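PDB 6CMK: zinc chaperone AztD from Citrobacter koseri, which acts as a periplasmic zinc chaperone, binding zinc ions and handing one directly to the solute-binding protein AztC of the AztABCD transport system. Local coordinates for residues V171-D176 and F225-E230; S90-G95 and P112-L117; I332-R337 and T378-T383. One frame throughout, in Å; residues are numbered along the deposited sequence.

Interaction 1: V171-D176 and F225-E230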
loop_
_atom_site.group_PDB
_atom_site.type_symbol
_atom_site.label_atom_id
_atom_site.label_comp_id
_atom_site.label_asym_id
_atom_site.label_seq_id
_atom_site.Cartn_x
_atom_site.Cartn_y
_atom_site.Cartn_z
ATOM N N VAL B 171 -5.694 26.228 -3.751
ATOM C CA VAL B 171 -5.548 24.783 -3.727
ATOM C C VAL B 171 -6.741 24.189 -2.998
ATOM O O VAL B 171 -7.259 24.769 -2.041
ATOM C CB VAL B 171 -4.208 24.383 -3.068
ATOM C CG1 VAL B 171 -4.107 24.974 -1.672
ATOM C CG2 VAL B 171 -4.047 22.863 -3.044
ATOM N N ALA B 172 -7.167 23.014 -3.459
ATOM C CA ALA B 172 -8.231 22.247 -2.839
ATOM C C ALA B 172 -7.707 20.852 -2.549
ATOM O O ALA B 172 -7.102 20.222 -3.421
ATOM C CB ALA B 172 -9.463 22.156 -3.743
ATOM N N VAL B 173 -7.966 20.369 -1.343
ATOM C CA VAL B 173 -7.511 19.057 -0.911
ATOM C C VAL B 173 -8.749 18.198 -0.670
ATOM O O VAL B 173 -9.613 18.575 0.129
ATOM C CB VAL B 173 -6.649 19.143 0.357
ATOM C CG1 VAL B 173 -6.075 17.775 0.683
ATOM C CG2 VAL B 173 -5.542 20.171 0.179
ATOM N N PRO B 174 -8.889 17.034 -1.342
ATOM C CA PRO B 174 -10.133 16.268 -1.225
ATOM C C PRO B 174 -10.130 15.292 -0.056
ATOM O O PRO B 174 -9.154 14.559 0.155
ATOM C CB PRO B 174 -10.205 15.545 -2.570
ATOM C CG PRO B 174 -8.767 15.266 -2.905
ATOM C CD PRO B 174 -7.971 16.431 -2.333
ATOM N N TYR B 175 -11.214 15.299 0.709
ATOM C CA TYR B 175 -11.429 14.422 1.859
ATOM C C TYR B 175 -12.747 13.668 1.690
ATOM O O TYR B 175 -13.465 13.843 0.709
ATOM C CB TYR B 175 -11.375 15.236 3.161
ATOM C CG TYR B 175 -9.947 15.604 3.454
ATOM C CD1 TYR B 175 -9.090 14.676 4.007
ATOM C CD2 TYR B 175 -9.427 16.831 3.073
ATOM C CE1 TYR B 175 -7.779 14.959 4.232
ATOM C CE2 TYR B 175 -8.107 17.125 3.292
ATOM C CZ TYR B 175 -7.278 16.179 3.871
ATOM O OH TYR B 175 -5.943 16.439 4.081
ATOM N N ASP B 176 -13.043 12.776 2.634
ATOM C CA ASP B 176 -14.300 12.035 2.600
ATOM C C ASP B 176 -15.416 12.964 3.037
ATOM O O ASP B 176 -15.465 13.371 4.201
ATOM C CB ASP B 176 -14.241 10.819 3.510
ATOM C CG ASP B 176 -13.176 9.841 3.100
ATOM O OD1 ASP B 176 -12.944 9.692 1.880
ATOM O OD2 ASP B 176 -12.578 9.216 4.010
ATOM N N PHE B 225 -1.565 15.900 5.127
ATOM C CA PHE B 225 -1.398 16.818 4.014
ATOM C C PHE B 225 -0.923 18.162 4.543
ATOM O O PHE B 225 -1.375 18.624 5.593
ATOM C CB PHE B 225 -2.702 16.984 3.224
ATOM C CG PHE B 225 -2.480 17.437 1.826
ATOM C CD1 PHE B 225 -2.400 18.785 1.536
ATOM C CD2 PHE B 225 -2.315 16.516 0.803
ATOM C CE1 PHE B 225 -2.161 19.206 0.262
ATOM C CE2 PHE B 225 -2.081 16.932 -0.484
ATOM C CZ PHE B 225 -2.000 18.287 -0.754
ATOM N N ALA B 226 -0.008 18.794 3.817
ATOM C CA ALA B 226 0.584 20.045 4.269
ATOM C C ALA B 226 0.334 21.168 3.272
ATOM O O ALA B 226 0.428 20.967 2.062
ATOM C CB ALA B 226 2.086 19.891 4.491
ATOM N N LEU B 227 0.021 22.348 3.808
ATOM C CA LEU B 227 -0.055 23.595 3.057
ATOM C C LEU B 227 0.898 24.575 3.726
ATOM O O LEU B 227 0.867 24.730 4.949
ATOM C CB LEU B 227 -1.484 24.165 3.042
ATOM C CG LEU B 227 -2.627 23.232 2.613
ATOM C CD1 LEU B 227 -3.967 23.935 2.793
ATOM C CD2 LEU B 227 -2.454 22.774 1.178
ATOM N N SER B 228 1.738 25.232 2.940
ATOM C CA SER B 228 2.741 26.126 3.498
ATOM C C SER B 228 2.331 27.582 3.324
ATOM O O SER B 228 1.652 27.949 2.363
ATOM C CB SER B 228 4.102 25.888 2.845
ATOM O OG SER B 228 3.996 25.857 1.440
ATOM N N CYS B 229 2.756 28.412 4.271
ATOM C CA CYS B 229 2.481 29.838 4.206
ATOM C C CYS B 229 3.612 30.583 4.913
ATOM O O CYS B 229 4.669 30.014 5.202
ATOM C CB CYS B 229 1.104 30.133 4.808
ATOM S SG CYS B 229 1.103 30.194 6.583
ATOM N N GLU B 230 3.391 31.873 5.185
ATOM C CA GLU B 230 4.450 32.709 5.748
ATOM C C GLU B 230 4.759 32.385 7.208
ATOM O O GLU B 230 5.870 32.673 7.665
ATOM C CB GLU B 230 4.071 34.187 5.599
ATOM C CG GLU B 230 3.876 34.603 4.148
ATOM C CD GLU B 230 3.293 36.002 3.984
ATOM O OE1 GLU B 230 2.864 36.613 4.987
ATOM O OE2 GLU B 230 3.265 36.488 2.836
#
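Val173 meets the ring of Phe225 with both its methyl groups. CG1 of Val173 lies 3.8 Å from the centroid of the Phe225 ring and only 13° off its normal, a CH-pi contact over one face. CG2 of Val173 reaches instead for the rim of the same ring, 3.5 Å from Phe225 CE1. This double touch follows from the valine rotamer, which sets CG1 anti to the backbone N (chi1 -174°) and CG2 beside that nitrogen. At the other end of the phenylalanine side chain, Tyr175 OH comes to 3.4 Å from Phe225 CB, approaching the ring obliquely. Leu227 CD2 lies at the ring edge, in its plane, and continues the apolar patch across the contact: it is 4.2 Å from Val173 CG2 and 4.0 Å from Val171 CG1.

The two strands, 172-174 and 224-228, belong to consecutive blades of the beta propeller and are joined by side chains alone, with Val173 CA 8.2 Å from Phe225 CA, too far for backbone pairing. Each is paired within its own blade, Val173 with Val180 and Phe225 with Ile236, while Val128 of strand 124-130 packs on both Val171 and Phe225. Farther along, Cys229 forms a disulfide with Cys212, and Ser228 OG bonds the carbonyl of the zinc ligand His216.

The side chain of Val171 comes within about 4 Å of that of His126, another ligand of this high-affinity zinc site. The segments themselves meet by van der Waals and CH-pi contact, with no hydrogen bond between them, and the buried apolar surface probably helps seat the two blades near the zinc site.

Interaction 2: S90-G95 and P112-L117; sequences STIASG and PKLLPL
The carbonyl oxygen of Leu117 is gripped by Thr91 OG1, which donates to it at 2.9 Å in the carbonyl plane, on a lone pair. A water also lies 2.8 Å from Leu117 O, and it accepts from Thr91 N at 3.0 Å, so that one threonine meets this carbonyl both directly and through the solvent molecule. The hydroxyl is placed for this by a chi1 of 72°, which tucks OG1 between the backbone N and the carbonyl carbon.

Beyond this corner the two strands run antiparallel. Leu115 N bonds Thr91 O at 2.8 Å, and Ala93 and Lys113 form a hydrogen-bonded pair, Ala93 N to Lys113 O at 2.8 Å and Lys113 N to Ala93 O at 3.1 Å. On the alanine's face of the sheet, Ala93 CB rests 3.9 Å from Leu115 CD1; on the other, Ile92 CG1 packs obliquely against Leu114 CD2.

Strand 113-120 closes its propeller blade on the outside, and the intervening chain carries the zinc ligands His101, His104 and Asp106. As the chain turns at Pro116 and regular pairing stops, a threonine hydroxyl and a water take over the bonding that backbone amides supply elsewhere.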
loop_
_atom_site.group_PDB
_atom_site.type_symbol
_atom_site.label_atom_id
_atom_site.label_comp_id
_atom_site.label_asym_id
_atom_site.label_seq_id
_atom_site.Cartn_x
_atom_site.Cartn_y
_atom_site.Cartn_z
ATOM N N SER B 90 -6.404 17.148 -19.245
ATOM C CA SER B 90 -6.590 15.880 -19.932
ATOM C C SER B 90 -6.188 14.753 -19.000
ATOM O O SER B 90 -5.441 14.952 -18.042
ATOM C CB SER B 90 -5.753 15.799 -21.210
ATOM O OG SER B 90 -6.121 16.801 -22.131
ATOM N N THR B 91 -6.689 13.560 -19.300
ATOM C CA THR B 91 -6.493 12.409 -18.434
ATOM C C THR B 91 -6.009 11.228 -19.254
ATOM O O THR B 91 -6.566 10.922 -20.312
ATOM C CB THR B 91 -7.788 12.070 -17.707
ATOM O OG1 THR B 91 -8.718 11.491 -18.624
ATOM C CG2 THR B 91 -8.380 13.336 -17.142
ATOM N N ILE B 92 -4.980 10.560 -18.746
ATOM C CA ILE B 92 -4.329 9.440 -19.408
ATOM C C ILE B 92 -4.440 8.224 -18.499
ATOM O O ILE B 92 -4.146 8.309 -17.300
ATOM C CB ILE B 92 -2.851 9.763 -19.706
ATOM C CG1 ILE B 92 -2.740 10.875 -20.750
ATOM C CG2 ILE B 92 -2.091 8.518 -20.177
ATOM C CD1 ILE B 92 -1.349 11.510 -20.825
ATOM N N ALA B 93 -4.853 7.094 -19.066
ATOM C CA ALA B 93 -4.728 5.823 -18.365
ATOM C C ALA B 93 -3.314 5.308 -18.579
ATOM O O ALA B 93 -2.889 5.081 -19.717
ATOM C CB ALA B 93 -5.759 4.811 -18.856
ATOM N N SER B 94 -2.573 5.157 -17.488
ATOM C CA SER B 94 -1.161 4.818 -17.604
ATOM C C SER B 94 -0.956 3.443 -18.217
ATOM O O SER B 94 0.090 3.183 -18.829
ATOM C CB SER B 94 -0.513 4.868 -16.231
ATOM O OG SER B 94 -0.978 3.784 -15.442
ATOM N N GLY B 95 -1.921 2.551 -18.044
ATOM C CA GLY B 95 -1.787 1.192 -18.504
ATOM C C GLY B 95 -1.107 0.269 -17.520
ATOM O O GLY B 95 -0.815 -0.877 -17.874
ATOM N N PRO B 112 -0.932 2.437 -22.807
ATOM C CA PRO B 112 -1.418 3.718 -22.287
ATOM C C PRO B 112 -2.424 4.307 -23.261
ATOM O O PRO B 112 -2.373 4.047 -24.462
ATOM C CB PRO B 112 -0.145 4.570 -22.193
ATOM C CG PRO B 112 0.749 3.996 -23.259
ATOM C CD PRO B 112 0.462 2.522 -23.272
ATOM N N LYS B 113 -3.367 5.083 -22.736
ATOM C CA LYS B 113 -4.360 5.674 -23.620
ATOM C C LYS B 113 -4.902 6.977 -23.049
ATOM O O LYS B 113 -4.937 7.192 -21.832
ATOM C CB LYS B 113 -5.509 4.694 -23.896
ATOM C CG LYS B 113 -6.361 4.341 -22.692
ATOM C CD LYS B 113 -7.400 3.290 -23.055
ATOM C CE LYS B 113 -8.003 2.636 -21.820
ATOM N NZ LYS B 113 -7.039 1.750 -21.108
ATOM N N LEU B 114 -5.316 7.850 -23.957
ATOM C CA LEU B 114 -6.006 9.070 -23.573
ATOM C C LEU B 114 -7.435 8.720 -23.197
ATOM O O LEU B 114 -8.149 8.081 -23.976
ATOM C CB LEU B 114 -5.998 10.073 -24.724
ATOM C CG LEU B 114 -5.133 11.326 -24.628
ATOM C CD1 LEU B 114 -5.293 12.117 -25.915
ATOM C CD2 LEU B 114 -5.505 12.186 -23.435
ATOM N N LEU B 115 -7.840 9.114 -22.009
ATOM C CA LEU B 115 -9.201 8.858 -21.583
ATOM C C LEU B 115 -10.118 9.971 -22.057
ATOM O O LEU B 115 -9.662 11.068 -22.407
ATOM C CB LEU B 115 -9.260 8.735 -20.068
ATOM C CG LEU B 115 -8.652 7.448 -19.510
ATOM C CD1 LEU B 115 -8.456 7.570 -18.012
ATOM C CD2 LEU B 115 -9.502 6.224 -19.851
ATOM N N PRO B 116 -11.428 9.708 -22.113
ATOM C CA PRO B 116 -12.362 10.762 -22.540
ATOM C C PRO B 116 -12.542 11.866 -21.514
ATOM O O PRO B 116 -13.001 12.955 -21.885
ATOM C CB PRO B 116 -13.674 9.999 -22.777
ATOM C CG PRO B 116 -13.564 8.780 -21.922
ATOM C CD PRO B 116 -12.104 8.411 -21.922
ATOM N N LEU B 117 -12.208 11.624 -20.247
ATOM C CA LEU B 117 -12.393 12.644 -19.224
ATOM C C LEU B 117 -11.521 13.854 -19.511
ATOM O O LEU B 117 -10.288 13.747 -19.571
ATOM C CB LEU B 117 -12.068 12.101 -17.835
ATOM C CG LEU B 117 -12.138 13.180 -16.741
ATOM C CD1 LEU B 117 -13.577 13.557 -16.479
ATOM C CD2 LEU B 117 -11.519 12.712 -15.458
HETATM O O HOH W 1 -8.507 13.471 -21.649
#

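Interaction 3: I332-R337 and T378-T383; sequences ISQSVR and TSFKKT
The planes of the Phe380 ring and the Gln334 amide are inclined by 28°, and the two side chains slide past each other in opposite directions. The amide rests against the root of the ring rather than its centre, with Gln334 NE2 3.7 Å from Phe380 CB. Gln334 CG approaches obliquely, 3.8 Å from Phe380 CD2, as does Val336 CG1, which comes to 3.6 Å from Phe380 CE2. At the ring edge, near its plane, stands Ser335 CA, 4.2 Å from Phe380 CE2.

Gln334 can lie along the ring because its CG sits between the backbone N and the carbonyl carbon (chi1 62°), with the chain extended beyond. Its NE2 is held from two quarters: it bonds Gln324 OE1 on the adjacent strand of its own blade, and it donates at 3.1 Å to a water that in turn lies 2.7 Å from Thr378 O and donates to it. Phe380 has left-handed helical backbone angles just before strand 381-387, and its ring also touches Leu322 and Gln324. Thr378 OG1 and Ser379 N both bond Asp376 OD2, which probably steadies the turn carrying the ring.

The outermost strand of one propeller blade is thus met by the Phe380 ring, carried on the turn leading into the outermost strand of the next. The direct contact is van der Waals, with the amide and aliphatic part of Gln334 and a Val336 methyl packing on Phe380, while one water bridges the two segments.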
loop_
_atom_site.group_PDB
_atom_site.type_symbol
_atom_site.label_atom_id
_atom_site.label_comp_id
_atom_site.label_asym_id
_atom_site.label_seq_id
_atom_site.Cartn_x
_atom_site.Cartn_y
_atom_site.Cartn_z
ATOM N N ILE B 332 23.016 16.793 2.539
ATOM C CA ILE B 332 23.349 16.317 1.199
ATOM C C ILE B 332 24.454 15.282 1.331
ATOM O O ILE B 332 25.564 15.602 1.775
ATOM C CB ILE B 332 23.797 17.473 0.297
ATOM C CG1 ILE B 332 22.686 18.516 0.172
ATOM C CG2 ILE B 332 24.207 16.947 -1.082
ATOM C CD1 ILE B 332 23.096 19.757 -0.578
ATOM N N SER B 333 24.168 14.045 0.932
ATOM C CA SER B 333 25.153 12.977 1.078
ATOM C C SER B 333 26.091 12.865 -0.117
ATOM O O SER B 333 27.237 12.425 0.047
ATOM C CB SER B 333 24.447 11.639 1.329
ATOM O OG SER B 333 23.259 11.541 0.568
ATOM N N GLN B 334 25.656 13.274 -1.304
ATOM C CA GLN B 334 26.562 13.349 -2.445
ATOM C C GLN B 334 25.880 14.110 -3.575
ATOM O O GLN B 334 24.666 14.330 -3.563
ATOM C CB GLN B 334 26.988 11.961 -2.917
ATOM C CG GLN B 334 25.850 11.087 -3.397
ATOM C CD GLN B 334 26.319 9.720 -3.843
ATOM O OE1 GLN B 334 27.323 9.594 -4.539
ATOM N NE2 GLN B 334 25.593 8.687 -3.446
ATOM N N SER B 335 26.692 14.491 -4.565
ATOM C CA SER B 335 26.255 15.261 -5.723
ATOM C C SER B 335 26.951 14.727 -6.966
ATOM O O SER B 335 28.071 14.217 -6.891
ATOM C CB SER B 335 26.576 16.754 -5.562
ATOM O OG SER B 335 26.014 17.268 -4.369
ATOM N N VAL B 336 26.289 14.859 -8.112
ATOM C CA VAL B 336 26.851 14.439 -9.391
ATOM C C VAL B 336 26.383 15.406 -10.473
ATOM O O VAL B 336 25.221 15.823 -10.488
ATOM C CB VAL B 336 26.457 12.984 -9.736
ATOM C CG1 VAL B 336 24.963 12.862 -10.028
ATOM C CG2 VAL B 336 27.270 12.470 -10.916
ATOM N N ARG B 337 27.293 15.767 -11.377
ATOM C CA ARG B 337 26.947 16.635 -12.495
ATOM C C ARG B 337 26.176 15.844 -13.545
ATOM O O ARG B 337 26.620 14.776 -13.976
ATOM C CB ARG B 337 28.212 17.239 -13.105
ATOM C CG ARG B 337 27.942 18.196 -14.248
ATOM C CD ARG B 337 29.150 19.081 -14.526
ATOM N NE ARG B 337 29.313 20.064 -13.462
ATOM C CZ ARG B 337 28.559 21.153 -13.338
ATOM N NH1 ARG B 337 27.596 21.404 -14.220
ATOM N NH2 ARG B 337 28.767 21.992 -12.334
ATOM N N THR B 378 21.434 3.921 -6.602
ATOM C CA THR B 378 22.288 3.632 -5.459
ATOM C C THR B 378 23.731 4.051 -5.704
ATOM O O THR B 378 24.361 4.626 -4.810
ATOM C CB THR B 378 22.200 2.145 -5.102
ATOM O OG1 THR B 378 22.576 1.348 -6.229
ATOM C CG2 THR B 378 20.775 1.790 -4.673
ATOM N N SER B 379 24.253 3.816 -6.910
ATOM C CA SER B 379 25.592 4.285 -7.254
ATOM C C SER B 379 25.604 5.771 -7.585
ATOM O O SER B 379 26.651 6.420 -7.492
ATOM C CB SER B 379 26.150 3.496 -8.439
ATOM O OG SER B 379 25.605 3.950 -9.664
ATOM N N PHE B 380 24.460 6.318 -7.986
ATOM C CA PHE B 380 24.342 7.742 -8.264
ATOM C C PHE B 380 25.251 8.144 -9.419
ATOM O O PHE B 380 25.882 9.207 -9.401
ATOM C CB PHE B 380 24.636 8.569 -7.013
ATOM C CG PHE B 380 23.781 9.796 -6.884
ATOM C CD1 PHE B 380 22.408 9.684 -6.740
ATOM C CD2 PHE B 380 24.347 11.059 -6.877
ATOM C CE1 PHE B 380 21.620 10.807 -6.607
ATOM C CE2 PHE B 380 23.557 12.186 -6.739
ATOM C CZ PHE B 380 22.195 12.060 -6.606
ATOM N N LYS B 381 25.313 7.282 -10.436
ATOM C CA LYS B 381 26.089 7.525 -11.639
ATOM C C LYS B 381 25.234 7.276 -12.873
ATOM O O LYS B 381 24.352 6.413 -12.881
ATOM C CB LYS B 381 27.329 6.636 -11.679
ATOM C CG LYS B 381 28.119 6.688 -10.394
ATOM C CD LYS B 381 29.478 6.033 -10.518
ATOM C CE LYS B 381 30.216 6.059 -9.188
ATOM N NZ LYS B 381 29.975 7.322 -8.426
ATOM N N LYS B 382 25.509 8.043 -13.921
ATOM C CA LYS B 382 24.787 7.884 -15.173
ATOM C C LYS B 382 24.992 6.483 -15.734
ATOM O O LYS B 382 26.118 5.977 -15.773
ATOM C CB LYS B 382 25.265 8.927 -16.185
ATOM C CG LYS B 382 24.720 8.707 -17.590
ATOM C CD LYS B 382 25.240 9.747 -18.558
ATOM C CE LYS B 382 24.626 9.568 -19.936
ATOM N NZ LYS B 382 25.258 10.495 -20.917
ATOM N N THR B 383 23.897 5.857 -16.178
ATOM C CA THR B 383 23.975 4.564 -16.837
ATOM C C THR B 383 23.463 4.565 -18.269
ATOM O O THR B 383 23.836 3.670 -19.033
ATOM C CB THR B 383 23.212 3.502 -16.029
ATOM O OG1 THR B 383 21.907 3.983 -15.689
ATOM C CG2 THR B 383 23.973 3.170 -14.756
HETATM O O HOH W 2 26.621 5.843 -3.965
#

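All three contacts belong to one beta propeller, but at different depths. Interaction 1 is core and lies nearest the chain centre, about 13 Å from it to the centre of the contact; interaction 2 is partly buried, and interaction 3 is on the surface. Interactions 1 and 3 join consecutive blades through side chains, on opposite sides of the chain's centre, whereas interaction 2 pairs two strands within one blade and is held largely by backbone hydrogen bonds, with a threonine hydroxyl at the corner. A water bridges the segments in interactions 2 and 3, whereas interaction 1 rests on apolar side chains. Each contact uses its own strands. Of the three, 171-176/225-230 alone neighbours an annotated zinc site.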